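Local coordinates for protein glutathione s-transferase (PDB 2YCD) that probably conjugates glutathione to electrophilic compounds, possibly including herbicides, as a dimeric bacterial glutathione transferase that binds S-(p-nitrobenzyl)glutathione, at residues A[18-23]-A[52-57]; A[45-50]-A[95-100]. All coordinates share one frame; numbering follows the deposited sequence. Where two conformers were deposited one is given.

Contact 1. Residues A[18-23]-A[52-57]; sequences TITVFE and RRLSFE. With GTB (S-(p-nitrobenzyl)glutathione), chain B.
Leu54 N donates to Val21 O at 2.9 Å, approached almost head-on, with a C=O...N angle of 167°. Arg53 CA comes to 3.5 Å from the same Val21 O as a CA-H...O contact, giving this carbonyl a second, weaker partner. Three more backbone bonds continue the pairing: Arg52 N to Ile19 O, Val21 N to Arg52 O, and Glu23 N to Leu54 O, where the donor sits above the carbonyl plane. Thr20 and Arg52 point the same way, and CG2 of Thr20 lies over one face of the Arg52 guanidinium, 3.5 Å from Arg52 NH2; Arg52 also makes a cation-pi contact with Tyr67. OG1 of Thr20 is bonded to Ser75 N on the neighbouring antiparallel strand. These strands, 18-22 and 50-54, are the parallel pair of the beta-alpha-beta unit of the thioredoxin-like N-terminal domain, and helix 35-45 connects them and covers Val21. At the C-terminal end of the pair, Glu23 and Arg53 carry opposite charges, but no N-H points at OE2, which lies over the Arg53 guanidinium face; a water joins Arg53 NH1 to Glu23 O instead. Ser55 OG caps Ala58 N at the start of helix 56-59. The Phe22 ring, carried beside its backbone N (chi1 -72°), meets Phe56 obliquely, planes 56° apart, with Phe22 CE1 3.5 Å from Phe56 CE1 at the Phe56 ring edge. Farther round, Phe22 CE2 lies 3.7 Å from CB2 of the bound S-(p-nitrobenzyl)glutathione, in its cysteinyl part.

Contact 2. Residues A[45-50]-A[95-100]; sequences VGQPYH and QHHSGL
This is a small, mainly apolar surface contact between two chain turns at helix ends: Val45 and Gln47, where helix 35-45 gives way to the loop leading to strand 50-54, meet His97 and Leu100, just beyond helix 86-96. About 232 Å² is buried, both sides summed, and no hydrogen bond crosses. Val45 is central. Its CG2 rests over one face of the His97 imidazole, 3.8 Å from the ring centroid and 14° off the normal, a CH-pi contact. The other branch, CG1, turns to Leu100, whose CD1 it meets at 3.6 Å, while Val45 CB packs against His97 CB at the same separation. With CG beside its backbone N (chi1 -63°), the His97 side chain crosses that of Val45 at about a right angle and lays a ring face against it. The far end of that ring reaches Gln47: OE1 lies at the imidazole edge, near its plane, 3.4 Å from His97 CE1. The amide is turned 67° from the ring, and its other end is held within its own loop, where NE2 donates to Pro48 O at 2.9 Å, in the carbonyl plane and on a lone pair. Gly46, with positive phi, is the C-prime residue of a Schellman motif that ends helix 35-45, with Gln47 N bonded to Leu42 O and Gly46 N to Glu43 O. Around this, Val45 also touches Ile93 of helix 86-96, and Leu100 packs on Ala41 and Ala94, so the contact continues the packing between the two helices. With carbon meeting carbon or ring face, cohesion here should come chiefly from dispersion and close fit, while the amide oxygen beside the CE1 edge may add a modest electrostatic attraction.

How the contacts relate
The two contacts lie with centres about 21 Å apart, and their segments alternate along the chain: 18-23, 45-50, 52-57, 95-100. Most of helix 35-45 lies between the first two, and one residue, Val51, separates the next two. Contact 1 pairs the two strands of the beta-alpha-beta unit within the four-stranded sheet; contact 2 joins the C-terminal end of its helix to the chain after helix 86-96. They meet where strand 50-54 begins: Ile19 N lies 2.9 Å from His50 O, a probable hydrogen bond, and Ile19 also packs on Tyr49. Contact 2 stays near the surface, whereas contact 1 borders the glutathione-conjugate pocket through Phe22.

Contact 1. Residues A[18-23]-A[52-57]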
loop_
_atom_site.group_PDB
_atom_site.type_symbol
_atom_site.label_atom_id
_atom_site.label_comp_id
_atom_site.label_asym_id
_atom_site.label_seq_id
_atom_site.Cartn_x
_atom_site.Cartn_y
_atom_site.Cartn_z
ATOM N N THR A 18 14.701 16.622 5.412
ATOM C CA THR A 18 14.694 17.126 4.049
ATOM C C THR A 18 13.967 16.112 3.157
ATOM O O THR A 18 14.262 14.919 3.204
ATOM C CB THR A 18 16.125 17.330 3.518
ATOM O OG1 THR A 18 16.779 18.298 4.349
ATOM C CG2 THR A 18 16.096 17.829 2.072
ATOM N N ILE A 19 13.008 16.585 2.373
ATOM C CA ILE A 19 12.274 15.709 1.472
ATOM C C ILE A 19 12.519 16.066 0.015
ATOM O O ILE A 19 12.731 17.235 -0.328
ATOM C CB ILE A 19 10.778 15.704 1.782
ATOM C CG1 ILE A 19 10.152 17.040 1.435
ATOM C CG2 ILE A 19 10.540 15.317 3.264
ATOM C CD1 ILE A 19 8.637 17.047 1.611
ATOM N N THR A 20 12.526 15.068 -0.848
ATOM C CA THR A 20 12.683 15.346 -2.274
ATOM C C THR A 20 11.331 15.554 -2.935
ATOM O O THR A 20 10.330 14.907 -2.576
ATOM C CB THR A 20 13.433 14.227 -3.002
ATOM O OG1 THR A 20 12.790 12.977 -2.704
ATOM C CG2 THR A 20 14.917 14.177 -2.580
ATOM N N VAL A 21 11.304 16.473 -3.897
ATOM C CA VAL A 21 10.076 16.888 -4.582
ATOM C C VAL A 21 10.428 17.196 -6.035
ATOM O O VAL A 21 11.605 17.354 -6.357
ATOM C CB VAL A 21 9.448 18.155 -3.941
ATOM C CG1 VAL A 21 9.237 17.951 -2.437
ATOM C CG2 VAL A 21 10.309 19.403 -4.208
ATOM N N PHE A 22 9.430 17.245 -6.914
ATOM C CA PHE A 22 9.672 17.655 -8.302
ATOM C C PHE A 22 10.093 19.125 -8.344
ATOM O O PHE A 22 9.483 19.974 -7.693
ATOM C CB PHE A 22 8.398 17.548 -9.157
ATOM C CG PHE A 22 7.956 16.146 -9.491
ATOM C CD1 PHE A 22 8.651 15.378 -10.415
ATOM C CD2 PHE A 22 6.783 15.645 -8.951
ATOM C CE1 PHE A 22 8.210 14.105 -10.757
ATOM C CE2 PHE A 22 6.334 14.369 -9.277
ATOM C CZ PHE A 22 7.044 13.597 -10.182
ATOM N N GLU A 23 11.112 19.433 -9.138
ATOM C CA GLU A 23 11.386 20.826 -9.482
ATOM C C GLU A 23 10.235 21.422 -10.295
ATOM O O GLU A 23 9.811 22.544 -10.037
ATOM C CB GLU A 23 12.710 20.938 -10.236
ATOM C CG GLU A 23 13.154 22.368 -10.487
ATOM C CD GLU A 23 14.526 22.425 -11.119
ATOM O OE1 GLU A 23 14.734 21.726 -12.131
ATOM O OE2 GLU A 23 15.400 23.150 -10.593
ATOM N N ARG A 52 14.415 19.325 -1.327
ATOM C CA ARG A 52 15.397 19.264 -2.388
ATOM C C ARG A 52 14.645 19.018 -3.689
ATOM O O ARG A 52 14.010 17.974 -3.855
ATOM C CB ARG A 52 16.404 18.145 -2.110
ATOM C CG ARG A 52 17.502 18.023 -3.136
ATOM C CD ARG A 52 18.752 17.369 -2.535
ATOM N NE ARG A 52 18.490 16.029 -2.016
ATOM C CZ ARG A 52 18.666 14.913 -2.716
ATOM N NH1 ARG A 52 19.100 14.982 -3.966
ATOM N NH2 ARG A 52 18.408 13.729 -2.168
ATOM N N ARG A 53 14.695 19.995 -4.593
ATOM C CA ARG A 53 13.964 19.906 -5.853
ATOM C C ARG A 53 14.757 19.132 -6.897
ATOM O O ARG A 53 15.938 19.408 -7.123
ATOM C CB ARG A 53 13.680 21.313 -6.382
ATOM C CG ARG A 53 12.778 22.162 -5.494
ATOM C CD ARG A 53 12.704 23.606 -6.014
ATOM N NE ARG A 53 14.028 24.221 -6.066
ATOM C CZ ARG A 53 14.332 25.290 -6.798
ATOM N NH1 ARG A 53 13.407 25.877 -7.551
ATOM N NH2 ARG A 53 15.568 25.771 -6.779
ATOM N N LEU A 54 14.115 18.163 -7.536
ATOM C CA LEU A 54 14.782 17.326 -8.521
ATOM C C LEU A 54 14.176 17.519 -9.894
ATOM O O LEU A 54 12.960 17.452 -10.062
ATOM C CB LEU A 54 14.663 15.847 -8.146
ATOM C CG LEU A 54 15.297 15.458 -6.807
ATOM C CD1 LEU A 54 15.147 13.961 -6.592
ATOM C CD2 LEU A 54 16.763 15.868 -6.795
ATOM N N SER A 55 15.036 17.745 -10.882
ATOM C CA SER A 55 14.600 17.734 -12.268
ATOM C C SER A 55 14.295 16.298 -12.668
ATOM O O SER A 55 14.743 15.351 -12.019
ATOM C CB SER A 55 15.693 18.318 -13.175
ATOM O OG SER A 55 16.824 17.459 -13.234
ATOM N N PHE A 56 13.526 16.125 -13.735
ATOM C CA PHE A 56 13.200 14.782 -14.205
ATOM C C PHE A 56 14.462 13.998 -14.534
ATOM O O PHE A 56 14.539 12.797 -14.291
ATOM C CB PHE A 56 12.271 14.843 -15.422
ATOM C CG PHE A 56 10.939 15.476 -15.131
ATOM C CD1 PHE A 56 10.072 14.903 -14.217
ATOM C CD2 PHE A 56 10.555 16.643 -15.765
ATOM C CE1 PHE A 56 8.848 15.480 -13.945
ATOM C CE2 PHE A 56 9.330 17.224 -15.495
ATOM C CZ PHE A 56 8.475 16.639 -14.583
ATOM N N GLU A 57 15.460 14.694 -15.064
ATOM C CA GLU A 57 16.741 14.074 -15.382
ATOM C C GLU A 57 17.504 13.670 -14.119
ATOM O O GLU A 57 18.094 12.602 -14.058
ATOM C CB GLU A 57 17.594 15.025 -16.224
ATOM C CG GLU A 57 17.042 15.305 -17.617
ATOM C CD GLU A 57 15.800 16.193 -17.618
ATOM O OE1 GLU A 57 15.635 17.037 -16.705
ATOM O OE2 GLU A 57 14.983 16.043 -18.553
HETATM N N1 GTB B . 4.845 4.077 -3.525
HETATM C CA1 GTB B . 5.557 5.347 -3.724
HETATM C C1 GTB B . 5.203 6.318 -2.626
HETATM O O11 GTB B . 4.022 6.315 -2.219
HETATM O O12 GTB B . 6.086 7.089 -2.180
HETATM C CB1 GTB B . 5.204 5.889 -5.119
HETATM C CG1 GTB B . 6.021 7.136 -5.447
HETATM C CD1 GTB B . 5.606 7.753 -6.769
HETATM O OE1 GTB B . 4.726 7.217 -7.443
HETATM N N2 GTB B . 6.230 8.877 -7.114
HETATM C CA2 GTB B . 5.922 9.594 -8.353
HETATM C C2 GTB B . 7.156 9.869 -9.157
HETATM O O2 GTB B . 8.228 10.146 -8.624
HETATM C CB2 GTB B . 5.366 10.985 -7.994
HETATM S SG2 GTB B . 3.800 10.970 -7.188
HETATM N N3 GTB B . 7.008 9.816 -10.482
HETATM C CA3 GTB B . 8.059 10.115 -11.440
HETATM C C3 GTB B . 8.572 8.914 -12.181
HETATM O O31 GTB B . 8.022 7.808 -12.014
HETATM O O32 GTB B . 9.549 9.105 -12.941
HETATM C "C'" GTB B . 2.640 10.378 -8.384
HETATM C "C1'" GTB B . 1.933 11.495 -9.107
HETATM C "C2'" GTB B . 2.418 11.953 -10.321
HETATM C "C3'" GTB B . 1.754 12.981 -10.988
HETATM C "C4'" GTB B . 0.604 13.540 -10.436
HETATM N N41 GTB B . -0.072 14.572 -11.115
HETATM O O41 GTB B . -1.145 15.006 -10.702
HETATM O O42 GTB B . 0.418 15.020 -12.134
HETATM C "C5'" GTB B . 0.120 13.069 -9.224
HETATM C "C6'" GTB B . 0.780 12.041 -8.557
HETATM O O HOH W 1 10.886 24.912 -8.555
HETATM O O HOH W 2 17.561 21.214 -8.657
#

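Contact 2. Residues A[45-50]-A[95-100]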
loop_
_atom_site.group_PDB
_atom_site.type_symbol
_atom_site.label_atom_id
_atom_site.label_comp_id
_atom_site.label_asym_id
_atom_site.label_seq_id
_atom_site.Cartn_x
_atom_site.Cartn_y
_atom_site.Cartn_z
ATOM N N VAL A 45 2.186 18.179 12.759
ATOM C CA VAL A 45 2.950 17.980 13.992
ATOM C C VAL A 45 3.853 19.180 14.326
ATOM O O VAL A 45 4.480 19.206 15.394
ATOM C CB VAL A 45 3.753 16.645 13.997
ATOM C CG1 VAL A 45 2.821 15.449 13.725
ATOM C CG2 VAL A 45 4.908 16.672 12.998
ATOM N N GLY A 46 3.907 20.179 13.446
ATOM C CA GLY A 46 4.682 21.383 13.704
ATOM C C GLY A 46 6.180 21.159 13.570
ATOM O O GLY A 46 6.976 21.773 14.278
ATOM N N GLN A 47 6.577 20.280 12.657
ATOM C CA GLN A 47 7.996 20.030 12.391
ATOM C C GLN A 47 8.500 20.819 11.173
ATOM O O GLN A 47 8.105 20.527 10.044
ATOM C CB GLN A 47 8.223 18.538 12.153
ATOM C CG GLN A 47 9.630 18.204 11.680
ATOM C CD GLN A 47 10.655 18.470 12.748
ATOM O OE1 GLN A 47 10.599 17.879 13.827
ATOM N NE2 GLN A 47 11.587 19.380 12.468
ATOM N N PRO A 48 9.391 21.815 11.382
ATOM C CA PRO A 48 9.996 22.492 10.226
ATOM C C PRO A 48 10.756 21.513 9.337
ATOM O O PRO A 48 11.322 20.539 9.828
ATOM C CB PRO A 48 10.968 23.506 10.862
ATOM C CG PRO A 48 10.487 23.660 12.282
ATOM C CD PRO A 48 9.893 22.336 12.670
ATOM N N TYR A 49 10.737 21.746 8.032
ATOM C CA TYR A 49 11.404 20.840 7.112
ATOM C C TYR A 49 11.945 21.608 5.915
ATOM O O TYR A 49 11.686 22.825 5.736
ATOM C CB TYR A 49 10.450 19.713 6.662
ATOM C CG TYR A 49 9.306 20.191 5.785
ATOM C CD1 TYR A 49 8.143 20.711 6.343
ATOM C CD2 TYR A 49 9.392 20.128 4.401
ATOM C CE1 TYR A 49 7.086 21.153 5.548
ATOM C CE2 TYR A 49 8.334 20.570 3.592
ATOM C CZ TYR A 49 7.199 21.098 4.176
ATOM O OH TYR A 49 6.163 21.530 3.373
ATOM N N HIS A 50 12.701 20.896 5.098
ATOM C CA HIS A 50 13.347 21.456 3.924
ATOM C C HIS A 50 13.061 20.579 2.729
ATOM O O HIS A 50 12.693 19.403 2.885
ATOM C CB HIS A 50 14.862 21.575 4.164
ATOM C CG HIS A 50 15.187 22.238 5.457
ATOM N ND1 HIS A 50 15.206 23.610 5.599
ATOM C CD2 HIS A 50 15.405 21.730 6.695
ATOM C CE1 HIS A 50 15.461 23.917 6.854
ATOM N NE2 HIS A 50 15.586 22.792 7.544
ATOM N N GLN A 95 4.675 8.379 14.314
ATOM C CA GLN A 95 5.110 7.539 15.434
ATOM C C GLN A 95 5.960 8.326 16.432
ATOM O O GLN A 95 6.060 7.944 17.601
ATOM C CB GLN A 95 5.892 6.311 14.932
ATOM C CG GLN A 95 5.076 5.276 14.145
ATOM C CD GLN A 95 4.256 4.333 15.023
ATOM O OE1 GLN A 95 4.324 4.389 16.247
ATOM N NE2 GLN A 95 3.474 3.460 14.387
ATOM N N HIS A 96 6.574 9.417 15.987
ATOM C CA HIS A 96 7.535 10.121 16.831
ATOM C C HIS A 96 7.114 11.530 17.222
ATOM O O HIS A 96 7.867 12.262 17.863
ATOM C CB HIS A 96 8.920 10.093 16.197
ATOM C CG HIS A 96 9.511 8.720 16.152
ATOM N ND1 HIS A 96 9.499 7.940 15.016
ATOM C CD2 HIS A 96 10.091 7.972 17.118
ATOM C CE1 HIS A 96 10.066 6.777 15.281
ATOM N NE2 HIS A 96 10.435 6.770 16.548
ATOM N N HIS A 97 5.898 11.896 16.839
ATOM C CA HIS A 97 5.282 13.134 17.279
ATOM C C HIS A 97 3.899 12.803 17.822
ATOM O O HIS A 97 3.456 11.656 17.742
ATOM C CB HIS A 97 5.158 14.116 16.103
ATOM C CG HIS A 97 6.469 14.539 15.519
ATOM N ND1 HIS A 97 7.121 15.691 15.907
ATOM C CD2 HIS A 97 7.247 13.973 14.566
ATOM C CE1 HIS A 97 8.243 15.813 15.222
ATOM N NE2 HIS A 97 8.344 14.783 14.402
ATOM N N SER A 98 3.206 13.788 18.384
ATOM C CA SER A 98 1.840 13.567 18.838
ATOM C C SER A 98 0.849 14.227 17.880
ATOM O O SER A 98 1.178 15.216 17.224
ATOM C CB SER A 98 1.644 14.104 20.258
ATOM O OG SER A 98 1.718 15.518 20.279
ATOM N N GLY A 99 -0.356 13.662 17.793
ATOM C CA GLY A 99 -1.412 14.274 17.008
ATOM C C GLY A 99 -1.825 13.583 15.723
ATOM O O GLY A 99 -2.763 14.033 15.055
ATOM N N LEU A 100 -1.140 12.504 15.363
ATOM C CA LEU A 100 -1.475 11.774 14.137
ATOM C C LEU A 100 -1.806 10.291 14.351
ATOM O O LEU A 100 -2.337 9.641 13.447
ATOM C CB LEU A 100 -0.350 11.908 13.106
ATOM C CG LEU A 100 -0.200 13.300 12.462
ATOM C CD1 LEU A 100 0.922 13.323 11.446
ATOM C CD2 LEU A 100 -1.504 13.753 11.822
#